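Local coordinates for protein glycosyl hydrolase, BNR repeat (Ralstonia eutropha, PDB 3B7F) that adopts a seven-bladed beta-propeller fold with BNR repeats and may act as a glycosyl hydrolase, although its substrate is not established, at residues P100-A105 / R112-V117; A28-A33 / H384-Q389. One frame throughout, in Å; residues are numbered along the deposited sequence. Where two conformers were deposited one is given.

Contact 1: residues P100-A105 / R112-V117; sequences PAFNKA and RVVDHV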
ATOM      1  N   PRO A 100      17.300  -6.188   4.647  1.00 36.40           N
ATOM      2  CA  PRO A 100      17.089  -5.295   5.782  1.00 35.38           C
ATOM      3  C   PRO A 100      17.308  -5.943   7.165  1.00 34.16           C
ATOM      4  O   PRO A 100      16.744  -6.997   7.463  1.00 34.14           O
ATOM      5  CB  PRO A 100      15.617  -4.886   5.609  1.00 35.71           C
ATOM      6  CG  PRO A 100      15.421  -4.884   4.160  1.00 35.86           C
ATOM      7  CD  PRO A 100      16.158  -6.111   3.707  1.00 35.51           C
ATOM      8  N   ALA A 101      18.151  -5.313   7.974  1.00 33.17           N
ATOM      9  CA  ALA A 101      18.470  -5.788   9.320  1.00 31.96           C
ATOM     10  C   ALA A 101      18.858  -4.590  10.121  1.00 32.63           C
ATOM     11  O   ALA A 101      19.614  -3.760   9.630  1.00 33.94           O
ATOM     12  CB  ALA A 101      19.620  -6.778   9.299  1.00 29.76           C
ATOM     13  N   PHE A 102      18.330  -4.472  11.340  1.00 34.89           N
ATOM     14  CA  PHE A 102      18.688  -3.372  12.224  1.00 34.49           C
ATOM     15  C   PHE A 102      20.156  -3.521  12.659  1.00 35.39           C
ATOM     16  O   PHE A 102      20.686  -4.640  12.739  1.00 35.38           O
ATOM     17  CB  PHE A 102      17.804  -3.345  13.482  1.00 33.82           C
ATOM     18  CG  PHE A 102      16.343  -3.059  13.223  1.00 34.38           C
ATOM     19  CD1 PHE A 102      15.911  -1.771  12.943  1.00 34.01           C
ATOM     20  CD2 PHE A 102      15.394  -4.064  13.324  1.00 33.58           C
ATOM     21  CE1 PHE A 102      14.551  -1.496  12.728  1.00 35.84           C
ATOM     22  CE2 PHE A 102      14.039  -3.789  13.128  1.00 38.12           C
ATOM     23  CZ  PHE A 102      13.624  -2.502  12.826  1.00 27.35           C
ATOM     24  N   ASN A 103      20.807  -2.398  12.939  1.00 36.57           N
ATOM     25  CA  ASN A 103      22.192  -2.415  13.445  1.00 39.77           C
ATOM     26  C   ASN A 103      22.259  -3.087  14.837  1.00 40.95           C
ATOM     27  O   ASN A 103      21.248  -3.122  15.563  1.00 39.13           O
ATOM     28  CB  ASN A 103      22.785  -0.991  13.530  1.00 37.56           C
ATOM     29  CG  ASN A 103      22.959  -0.321  12.163  1.00 35.25           C
ATOM     30  OD1 ASN A 103      23.118  -0.984  11.131  1.00 33.18           O
ATOM     31  ND2 ASN A 103      22.933   1.009  12.162  1.00 23.76           N
ATOM     32  N   LYS A 104      23.434  -3.621  15.184  1.00 42.92           N
ATOM     33  CA  LYS A 104      23.666  -4.257  16.481  1.00 44.48           C
ATOM     34  C   LYS A 104      23.447  -3.229  17.584  1.00 47.45           C
ATOM     35  O   LYS A 104      23.882  -2.089  17.437  1.00 47.95           O
ATOM     36  CB  LYS A 104      25.091  -4.828  16.560  1.00 43.52           C
ATOM     37  N   ALA A 105      22.736  -3.607  18.648  1.00 51.56           N
ATOM     38  CA  ALA A 105      22.494  -2.692  19.774  1.00 56.71           C
ATOM     39  C   ALA A 105      23.763  -2.600  20.649  1.00 58.97           C
ATOM     40  O   ALA A 105      24.580  -3.531  20.626  1.00 59.99           O
ATOM     41  CB  ALA A 105      21.306  -3.155  20.600  1.00 55.99           C
ATOM     42  N   ARG A 112      16.590  -4.457  18.602  1.00 51.49           N
ATOM     43  CA  ARG A 112      15.416  -4.827  17.770  0.50 48.68           C
ATOM     44  C   ARG A 112      15.783  -5.744  16.607  1.00 47.07           C
ATOM     45  O   ARG A 112      16.889  -5.653  16.064  1.00 45.77           O
ATOM     46  CB  ARG A 112      14.763  -3.605  17.120  0.50 48.41           C
ATOM     47  CG  ARG A 112      14.466  -2.409  18.003  0.50 47.66           C
ATOM     48  CD  ARG A 112      14.096  -1.206  17.141  0.50 43.67           C
ATOM     49  NE  ARG A 112      12.681  -1.130  16.809  0.50 39.87           N
ATOM     50  CZ  ARG A 112      12.140  -0.269  15.941  0.50 36.00           C
ATOM     51  NH1 ARG A 112      12.891   0.578  15.240  0.50 34.30           N
ATOM     52  NH2 ARG A 112      10.829  -0.277  15.755  0.50 33.28           N
ATOM     53  N   VAL A 113      14.836  -6.597  16.213  1.00 43.37           N
ATOM     54  CA  VAL A 113      14.989  -7.558  15.123  1.00 40.17           C
ATOM     55  C   VAL A 113      13.860  -7.397  14.075  1.00 38.13           C
ATOM     56  O   VAL A 113      12.692  -7.251  14.440  1.00 35.78           O
ATOM     57  CB  VAL A 113      15.005  -9.016  15.682  1.00 40.96           C
ATOM     58  CG1 VAL A 113      14.807 -10.050  14.573  1.00 39.20           C
ATOM     59  CG2 VAL A 113      16.290  -9.275  16.453  1.00 37.96           C
ATOM     60  N   VAL A 114      14.235  -7.429  12.793  1.00 36.49           N
ATOM     61  CA  VAL A 114      13.301  -7.332  11.671  1.00 34.64           C
ATOM     62  C   VAL A 114      12.496  -8.636  11.595  1.00 33.58           C
ATOM     63  O   VAL A 114      13.075  -9.717  11.454  1.00 30.52           O
ATOM     64  CB  VAL A 114      14.033  -7.031  10.316  1.00 32.97           C
ATOM     65  CG1 VAL A 114      13.105  -7.215   9.104  1.00 28.94           C
ATOM     66  CG2 VAL A 114      14.659  -5.606  10.324  1.00 26.99           C
ATOM     67  N   ASP A 115      11.169  -8.528  11.749  1.00 32.71           N
ATOM     68  CA  ASP A 115      10.292  -9.679  11.630  1.00 34.27           C
ATOM     69  C   ASP A 115      10.030  -9.937  10.155  1.00 34.17           C
ATOM     70  O   ASP A 115      10.171 -11.062   9.700  1.00 34.41           O
ATOM     71  CB  ASP A 115       8.969  -9.499  12.357  1.00 34.76           C
ATOM     72  CG  ASP A 115       8.135 -10.760  12.320  1.00 37.58           C
ATOM     73  OD1 ASP A 115       8.450 -11.719  13.049  1.00 42.83           O
ATOM     74  OD2 ASP A 115       7.172 -10.799  11.542  1.00 41.08           O
ATOM     75  N   HIS A 116       9.626  -8.897   9.421  1.00 35.27           N
ATOM     76  CA  HIS A 116       9.436  -9.009   7.976  1.00 32.69           C
ATOM     77  C   HIS A 116       9.515  -7.661   7.278  1.00 31.16           C
ATOM     78  O   HIS A 116       9.288  -6.621   7.887  1.00 30.81           O
ATOM     79  CB  HIS A 116       8.111  -9.736   7.642  1.00 35.66           C
ATOM     80  CG  HIS A 116       6.874  -9.067   8.159  1.00 30.14           C
ATOM     81  ND1 HIS A 116       6.344  -9.336   9.399  1.00 34.75           N
ATOM     82  CD2 HIS A 116       6.036  -8.181   7.579  1.00 29.45           C
ATOM     83  CE1 HIS A 116       5.252  -8.616   9.578  1.00 40.28           C
ATOM     84  NE2 HIS A 116       5.047  -7.900   8.486  1.00 34.97           N
ATOM     85  N   VAL A 117       9.896  -7.700   6.002  1.00 31.87           N
ATOM     86  CA  VAL A 117       9.880  -6.529   5.140  1.00 28.94           C
ATOM     87  C   VAL A 117       8.434  -6.466   4.702  1.00 27.81           C
ATOM     88  O   VAL A 117       7.921  -7.414   4.096  1.00 28.97           O
ATOM     89  CB  VAL A 117      10.807  -6.662   3.943  1.00 29.82           C
ATOM     90  CG1 VAL A 117      10.726  -5.399   3.050  1.00 26.67           C
ATOM     91  CG2 VAL A 117      12.235  -6.918   4.419  1.00 29.09           C
TER
HETATM   92  O   HOH W   1      19.650  -6.818  14.413  1.00 46.48           O
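The carbonyl O of Phe102 accepts a hydrogen bond of 2.9 Å from a water. The same water gives a weak bond of 3.4 Å to Arg112 O, so it bridges the two backbones. The contact lies in a connection between blades of the beta-propeller. Here the chain leaves the outer strand 94-95 of one blade and returns to the inner strand 116-122 of the next.

Apart from this water, side-chain packing joins the two segments. The Phe102 ring is the hub. Its CG lies anti to the carbonyl carbon (chi1 -65°), and the ring is directed at 112-114. Arg112 CB sits over one face, off centre toward the rim, in a CH-pi contact 4.2 Å from the ring centroid. Arg112 has two conformers. In one of them Phe102 CZ lies over one face of the guanidinium, toward its rim, with the two planes 32° apart and Arg112 NH1 3.7 Å from Phe102 CE1. Val113 C meets the ring edge.

Val114 brings its CG2 branch obliquely to the ring, 3.4 Å from Phe102 CE2. This places it between Phe102 and the backbone of Pro100. Deeper in, Val117 CG2 touches Pro100 CG at 3.8 Å, the two side chains crossing at about a right angle. Phe141 of strand 139-143 packs against Pro100, Phe102 and Val114.

Asp115 and His116 both face Ser136, forming a classic beta bulge where the strand begins. His116 stacks on His58, and its ND1 donates in the ring plane to the anti lone pair of Asp115 OD2 at 2.7 Å.

Contact 2: residues A28-A33 / H384-Q389; sequences ATIKGA and HIYAVQ
This contact belongs to the closing blade of the beta-propeller, where the C-terminal strand 385-391 pairs antiparallel with the N-terminal strand 24-29. Ala28 and Ala387 form a hydrogen-bonded pair. Ala28 N donates to Ala387 O at 2.9 Å, and the two CB atoms meet on one face of the sheet.

A classic beta bulge follows, with Tyr386 and Ala387 both opposite Ala28. Ala28 O therefore takes two N-H groups from the same face of its carbonyl plane. Tyr386 N lies 2.9 Å from Ala28 O and Ala387 N 3.3 Å from the same oxygen. The bulge shifts the register, so Thr29 faces Ile385 in a non-hydrogen-bonded pair. Their branches Thr29 CG2 and Ile385 CG1 touch on the other face.

The last rung is Ile30 N to His384 O at 3.0 Å, nearly along the C=O axis. Ile30 sits in a type I turn, Thr29 to Gly32, that leads into strand 32-38. Thr29 OG1 stands between its own backbone N and carbonyl carbon (chi1 85°), which turns it back over the turn. It accepts from Lys31 N, as in an ST turn, and donates to Gly32 O at 2.8 Å.

Ile30 packs against both His384 and Tyr386. Its CG2 branch meets His384 CB at 3.6 Å, and its CG1 arm crosses the hydroxyl end of Tyr386 at a slant, with Ile30 CD1 3.6 Å from Tyr386 OH. His384 CD2 lies over one face of that ring. His384 NE2 is hydrogen-bonded to Lys342 NZ. Pairing of strands from both chain ends within one blade is the "Velcro" closure typical of beta-propellers.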
ATOM      1  N   ALA A  28       0.671 -11.161  -3.924  1.00 23.79           N
ATOM      2  CA  ALA A  28       1.416 -11.665  -2.782  1.00 24.93           C
ATOM      3  C   ALA A  28       0.450 -12.334  -1.835  1.00 24.31           C
ATOM      4  O   ALA A  28      -0.559 -11.727  -1.460  1.00 23.94           O
ATOM      5  CB  ALA A  28       2.145 -10.509  -2.066  1.00 23.57           C
ATOM      6  N   THR A  29       0.733 -13.588  -1.470  1.00 25.72           N
ATOM      7  CA  THR A  29      -0.112 -14.320  -0.536  1.00 24.67           C
ATOM      8  C   THR A  29       0.734 -14.954   0.543  1.00 26.83           C
ATOM      9  O   THR A  29       1.967 -15.060   0.440  1.00 27.23           O
ATOM     10  CB  THR A  29      -0.961 -15.448  -1.208  1.00 25.56           C
ATOM     11  OG1 THR A  29      -0.192 -16.646  -1.308  1.00 17.44           O
ATOM     12  CG2 THR A  29      -1.502 -15.027  -2.572  1.00 24.24           C
ATOM     13  N   ILE A  30       0.031 -15.403   1.574  1.00 26.44           N
ATOM     14  CA  ILE A  30       0.616 -16.067   2.708  1.00 26.03           C
ATOM     15  C   ILE A  30       1.394 -17.352   2.353  1.00 27.53           C
ATOM     16  O   ILE A  30       2.246 -17.765   3.151  1.00 24.18           O
ATOM     17  CB  ILE A  30      -0.484 -16.361   3.759  1.00 27.58           C
ATOM     18  CG1 ILE A  30       0.121 -16.606   5.153  1.00 31.09           C
ATOM     19  CG2 ILE A  30      -1.386 -17.522   3.258  1.00 19.27           C
ATOM     20  CD1 ILE A  30      -0.915 -16.522   6.317  1.00 29.62           C
ATOM     21  N   LYS A  31       1.112 -17.965   1.187  1.00 27.49           N
ATOM     22  CA  LYS A  31       1.813 -19.184   0.742  1.00 27.81           C
ATOM     23  C   LYS A  31       2.401 -19.124  -0.660  1.00 28.36           C
ATOM     24  O   LYS A  31       2.633 -20.176  -1.264  1.00 29.94           O
ATOM     25  CB  LYS A  31       0.888 -20.429   0.876  1.00 25.99           C
ATOM     26  CG  LYS A  31       0.521 -20.791   2.310  1.00 28.47           C
ATOM     27  CD  LYS A  31       1.694 -21.362   3.111  1.00 29.18           C
ATOM     28  CE  LYS A  31       1.257 -21.608   4.535  1.00 33.42           C
ATOM     29  NZ  LYS A  31       2.391 -22.051   5.337  1.00 31.29           N
ATOM     30  N   GLY A  32       2.699 -17.917  -1.155  1.00 29.22           N
ATOM     31  CA  GLY A  32       3.366 -17.757  -2.455  1.00 27.84           C
ATOM     32  C   GLY A  32       2.937 -16.544  -3.239  1.00 27.41           C
ATOM     33  O   GLY A  32       2.040 -15.799  -2.823  1.00 28.44           O
ATOM     34  N   ALA A  33       3.611 -16.372  -4.373  1.00 24.53           N
ATOM     35  CA  ALA A  33       3.358 -15.324  -5.341  1.00 22.90           C
ATOM     36  C   ALA A  33       2.642 -15.922  -6.556  1.00 24.74           C
ATOM     37  O   ALA A  33       2.986 -17.007  -7.042  1.00 24.72           O
ATOM     38  CB  ALA A  33       4.661 -14.651  -5.788  1.00 19.36           C
ATOM     39  N   HIS A 384      -4.591 -16.801   1.254  1.00 23.28           N
ATOM     40  CA  HIS A 384      -4.814 -15.476   1.863  1.00 24.51           C
ATOM     41  C   HIS A 384      -3.975 -14.369   1.195  1.00 24.77           C
ATOM     42  O   HIS A 384      -2.760 -14.374   1.301  1.00 24.39           O
ATOM     43  CB  HIS A 384      -4.462 -15.643   3.359  1.00 27.20           C
ATOM     44  CG  HIS A 384      -4.614 -14.417   4.213  1.00 33.69           C
ATOM     45  ND1 HIS A 384      -5.533 -14.348   5.242  1.00 33.66           N
ATOM     46  CD2 HIS A 384      -3.933 -13.244   4.237  1.00 40.63           C
ATOM     47  CE1 HIS A 384      -5.428 -13.175   5.840  1.00 33.00           C
ATOM     48  NE2 HIS A 384      -4.471 -12.484   5.246  1.00 37.57           N
ATOM     49  N   ILE A 385      -4.632 -13.399   0.544  1.00 26.72           N
ATOM     50  CA  ILE A 385      -3.949 -12.324  -0.189  1.00 24.93           C
ATOM     51  C   ILE A 385      -3.581 -11.096   0.681  1.00 26.06           C
ATOM     52  O   ILE A 385      -4.442 -10.464   1.323  1.00 26.78           O
ATOM     53  CB  ILE A 385      -4.784 -11.875  -1.442  1.00 26.68           C
ATOM     54  CG1 ILE A 385      -5.018 -13.055  -2.407  1.00 15.59           C
ATOM     55  CG2 ILE A 385      -4.106 -10.721  -2.170  1.00 24.25           C
ATOM     56  CD1 ILE A 385      -6.258 -12.872  -3.441  1.00 18.72           C
ATOM     57  N   TYR A 386      -2.286 -10.786   0.680  1.00 24.78           N
ATOM     58  CA  TYR A 386      -1.692  -9.613   1.359  1.00 26.66           C
ATOM     59  C   TYR A 386      -1.625  -8.383   0.431  1.00 24.91           C
ATOM     60  O   TYR A 386      -2.001  -7.294   0.843  1.00 27.19           O
ATOM     61  CB  TYR A 386      -0.270  -9.896   1.897  1.00 28.88           C
ATOM     62  CG  TYR A 386      -0.192 -10.776   3.120  1.00 30.40           C
ATOM     63  CD1 TYR A 386      -0.783 -10.384   4.306  1.00 50.33           C
ATOM     64  CD2 TYR A 386       0.516 -11.959   3.126  1.00 38.79           C
ATOM     65  CE1 TYR A 386      -0.715 -11.176   5.455  1.00 53.29           C
ATOM     66  CE2 TYR A 386       0.597 -12.758   4.291  1.00 42.66           C
ATOM     67  CZ  TYR A 386      -0.033 -12.362   5.443  1.00 41.13           C
ATOM     68  OH  TYR A 386       0.010 -13.094   6.624  1.00 37.73           O
ATOM     69  N   ALA A 387      -1.221  -8.582  -0.824  1.00 23.80           N
ATOM     70  CA  ALA A 387      -1.024  -7.487  -1.758  1.00 23.64           C
ATOM     71  C   ALA A 387      -1.336  -7.837  -3.201  1.00 25.51           C
ATOM     72  O   ALA A 387      -1.126  -8.964  -3.632  1.00 24.31           O
ATOM     73  CB  ALA A 387       0.435  -6.999  -1.678  1.00 22.45           C
ATOM     74  N   VAL A 388      -1.812  -6.827  -3.937  1.00 25.06           N
ATOM     75  CA  VAL A 388      -2.107  -6.923  -5.362  1.00 23.99           C
ATOM     76  C   VAL A 388      -1.576  -5.615  -5.898  1.00 24.73           C
ATOM     77  O   VAL A 388      -1.881  -4.574  -5.349  1.00 26.10           O
ATOM     78  CB  VAL A 388      -3.592  -7.094  -5.684  1.00 23.01           C
ATOM     79  CG1 VAL A 388      -3.790  -7.206  -7.193  1.00 23.14           C
ATOM     80  CG2 VAL A 388      -4.173  -8.324  -4.961  1.00 19.36           C
ATOM     81  N   GLN A 389      -0.749  -5.700  -6.934  1.00 24.75           N
ATOM     82  CA  GLN A 389      -0.091  -4.577  -7.535  1.00 25.24           C
ATOM     83  C   GLN A 389      -0.111  -4.670  -9.065  1.00 24.16           C
ATOM     84  O   GLN A 389       0.206  -5.703  -9.629  1.00 28.04           O
ATOM     85  CB  GLN A 389       1.337  -4.594  -7.026  1.00 24.76           C
ATOM     86  CG  GLN A 389       2.218  -3.473  -7.453  1.00 33.16           C
ATOM     87  CD  GLN A 389       1.887  -2.138  -6.808  1.00 37.75           C
ATOM     88  OE1 GLN A 389       1.814  -2.028  -5.589  1.00 48.96           O
ATOM     89  NE2 GLN A 389       1.750  -1.110  -7.634  1.00 35.16           N
TER

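Contact 1 and contact 2 lie on separate blades, with centres 23 Å apart and nearest atoms about 7 Å apart. Contact 2 joins segments whose closest ends are 351 residues apart and closes the ring of blades. Contact 1 spans a short loop and is nested inside the chain that contact 2 encloses. Strand 24-29 comes first, then the blade made of strands 56-62 to 94-95, then contact 1 at the entry to strand 116-122, and finally strand 385-391. The blade in between bridges the two. His58 of its strand 56-62 stacks with His116 of contact 1 and with Tyr386 of contact 2, so three consecutive blades meet through these rings.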